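Local coordinates for protein putative NADH-flavin reductase (Lactobacillus casei ATCC 334, PDB 3H2S) that binds NADPH in a Rossmann-type nucleotide-binding fold and is probably an oxidoreductase of the NADH-flavin reductase kind, at residues His116-Ile119 and Leu120-Glu124. Residues are numbered along the deposited sequence; the frame is centred on the assembly and turned at random.
Sequences HPMI and LDFPE
Three successive i to i+3 backbone hydrogen bonds, from Leu120, Asp121 and Phe122 N to Pro117, Met118 and Ile119 O, wind this continuous run into one short 3-10 turn; the middle bond measures 2.9 Å from Asp121 N to Met118 O. Before the turn, His116 reaches forward to Asp121: its NE2 donates to Asp121 OD2 at a very short 2.5 Å. The carboxylate meets the imidazole at its edge, with the two planes 86° apart. With CG between the backbone N and carbonyl carbon, the His116 ring is carried toward Asp121. Phe122 folds back with CG anti to its carbonyl carbon (chi1 -74°), laying one ring face over the backbone: Ile119 CA stands 3.6 Å from the ring centroid and only 2° off the normal, a CH-pi contact. Two side chains come across the ring at a slant, Ile119 CG1 lying 3.9 Å from Phe122 CD2 and Met118 CG 3.8 Å from Phe122 CE1, while the selenium of selenomethionine Met118 approaches the ring edge. A serine replacing Phe122 would probably leave Ile119 CA without its aromatic cover and Met118 freer to turn. The turn belongs to the loop between strand 99-103 and helix 132-145, with backbone hydrogen bonds between Met118 and Leu109 and between Ile119 and Ala107, Pro117, Ile119 and Leu120 resting on Tyr139 of that helix, and Phe122 on its Tyr132.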
ATOM      1  N   HIS A 116      11.993  -0.227 -20.346  1.00 12.45           N
ATOM      2  CA  HIS A 116      10.778  -0.198 -19.534  1.00 18.60           C
ATOM      3  C   HIS A 116      10.358  -1.621 -19.161  1.00 17.27           C
ATOM      4  O   HIS A 116      10.784  -2.584 -19.806  1.00 16.62           O
ATOM      5  CB  HIS A 116       9.643   0.496 -20.295  1.00 19.63           C
ATOM      6  CG  HIS A 116       9.233  -0.220 -21.543  1.00 28.16           C
ATOM      7  ND1 HIS A 116       9.995  -0.200 -22.694  1.00 36.42           N
ATOM      8  CD2 HIS A 116       8.224  -1.092 -21.777  1.00 29.99           C
ATOM      9  CE1 HIS A 116       9.429  -0.968 -23.608  1.00 35.96           C
ATOM     10  NE2 HIS A 116       8.356  -1.525 -23.075  1.00 35.94           N
ATOM     11  N   PRO A 117       9.624  -1.766 -18.048  1.00 16.62           N
ATOM     12  CA  PRO A 117       9.241  -3.085 -17.533  1.00 16.05           C
ATOM     13  C   PRO A 117       8.498  -3.927 -18.571  1.00 15.81           C
ATOM     14  O   PRO A 117       7.612  -3.419 -19.273  1.00 14.26           O
ATOM     15  CB  PRO A 117       8.310  -2.752 -16.362  1.00 18.56           C
ATOM     16  CG  PRO A 117       8.663  -1.343 -15.956  1.00 17.18           C
ATOM     17  CD  PRO A 117       9.102  -0.661 -17.220  1.00 19.55           C
HETATM   18  N   MSE A 118       8.891  -5.189 -18.705  1.00 14.57           N
HETATM   19  CA  MSE A 118       8.413  -6.023 -19.811  1.00 16.11           C
HETATM   20  C   MSE A 118       6.919  -6.310 -19.698  1.00 15.30           C
HETATM   21  O   MSE A 118       6.257  -6.538 -20.710  1.00 15.57           O
HETATM   22  CB  MSE A 118       9.189  -7.336 -19.870  1.00 10.82           C
HETATM   23  CG  MSE A 118       8.954  -8.259 -18.670  1.00 16.13           C
HETATM   24 SE   MSE A 118       9.937  -9.957 -18.832  1.00 26.71          SE
HETATM   25  CE  MSE A 118      11.729  -9.315 -18.322  1.00 11.41           C
ATOM     26  N   ILE A 119       6.396  -6.314 -18.471  1.00 14.44           N
ATOM     27  CA  ILE A 119       4.964  -6.560 -18.241  1.00 14.84           C
ATOM     28  C   ILE A 119       4.093  -5.584 -19.025  1.00 14.67           C
ATOM     29  O   ILE A 119       2.973  -5.910 -19.411  1.00 17.26           O
ATOM     30  CB  ILE A 119       4.590  -6.487 -16.735  1.00 13.10           C
ATOM     31  CG1 ILE A 119       3.178  -7.032 -16.482  1.00 16.58           C
ATOM     32  CG2 ILE A 119       4.717  -5.061 -16.196  1.00 14.17           C
ATOM     33  CD1 ILE A 119       2.853  -7.202 -14.995  1.00 16.99           C
ATOM     34  N   LEU A 120       4.614  -4.394 -19.280  1.00 14.78           N
ATOM     35  CA  LEU A 120       3.853  -3.383 -20.022  1.00 16.76           C
ATOM     36  C   LEU A 120       3.595  -3.811 -21.467  1.00 17.67           C
ATOM     37  O   LEU A 120       2.641  -3.357 -22.092  1.00 21.59           O
ATOM     38  CB  LEU A 120       4.579  -2.038 -19.999  1.00 18.33           C
ATOM     39  CG  LEU A 120       4.831  -1.465 -18.601  1.00 17.14           C
ATOM     40  CD1 LEU A 120       5.561  -0.152 -18.699  1.00 18.58           C
ATOM     41  CD2 LEU A 120       3.514  -1.295 -17.860  1.00 18.80           C
ATOM     42  N   ASP A 121       4.427  -4.703 -21.982  1.00 20.00           N
ATOM     43  CA  ASP A 121       4.310  -5.148 -23.369  1.00 21.84           C
ATOM     44  C   ASP A 121       3.623  -6.506 -23.513  1.00 22.45           C
ATOM     45  O   ASP A 121       3.459  -7.007 -24.628  1.00 22.72           O
ATOM     46  CB  ASP A 121       5.689  -5.196 -24.021  1.00 21.54           C
ATOM     47  CG  ASP A 121       6.321  -3.822 -24.142  1.00 26.54           C
ATOM     48  OD1 ASP A 121       5.598  -2.861 -24.468  1.00 28.00           O
ATOM     49  OD2 ASP A 121       7.536  -3.702 -23.894  1.00 28.66           O
ATOM     50  N   PHE A 122       3.255  -7.118 -22.393  1.00 21.17           N
ATOM     51  CA  PHE A 122       2.551  -8.401 -22.440  1.00 21.91           C
ATOM     52  C   PHE A 122       1.246  -8.275 -23.226  1.00 25.47           C
ATOM     53  O   PHE A 122       0.542  -7.264 -23.116  1.00 26.00           O
ATOM     54  CB  PHE A 122       2.256  -8.910 -21.025  1.00 21.16           C
ATOM     55  CG  PHE A 122       3.468  -9.445 -20.299  1.00 18.83           C
ATOM     56  CD1 PHE A 122       4.720  -9.423 -20.893  1.00 17.62           C
ATOM     57  CD2 PHE A 122       3.348  -9.975 -19.025  1.00 16.96           C
ATOM     58  CE1 PHE A 122       5.845  -9.851 -20.194  1.00 17.94           C
ATOM     59  CE2 PHE A 122       4.458 -10.437 -18.334  1.00 18.88           C
ATOM     60  CZ  PHE A 122       5.710 -10.398 -18.931  1.00 17.65           C
ATOM     61  N   PRO A 123       0.917  -9.307 -24.023  1.00 27.70           N
ATOM     62  CA  PRO A 123      -0.369  -9.394 -24.726  1.00 28.33           C
ATOM     63  C   PRO A 123      -1.541  -9.459 -23.751  1.00 29.42           C
ATOM     64  O   PRO A 123      -1.378  -9.901 -22.609  1.00 27.67           O
ATOM     65  CB  PRO A 123      -0.270 -10.722 -25.483  1.00 27.30           C
ATOM     66  CG  PRO A 123       1.173 -11.018 -25.573  1.00 31.28           C
ATOM     67  CD  PRO A 123       1.804 -10.438 -24.346  1.00 28.40           C
ATOM     68  N   GLU A 124      -2.734  -9.119 -24.233  1.00 28.60           N
ATOM     69  CA  GLU A 124      -3.933  -9.191 -23.404  1.00 32.00           C
ATOM     70  C   GLU A 124      -4.177 -10.613 -22.917  1.00 29.75           C
ATOM     71  O   GLU A 124      -4.637 -10.826 -21.793  1.00 28.17           O
ATOM     72  CB  GLU A 124      -5.151  -8.692 -24.176  1.00 32.88           C
ATOM     73  CG  GLU A 124      -6.315  -8.304 -23.288  1.00 41.93           C
ATOM     74  CD  GLU A 124      -7.633  -8.300 -24.039  1.00 54.80           C
ATOM     75  OE1 GLU A 124      -8.271  -7.226 -24.114  1.00 58.70           O
ATOM     76  OE2 GLU A 124      -8.023  -9.366 -24.571  1.00 54.17           O
TER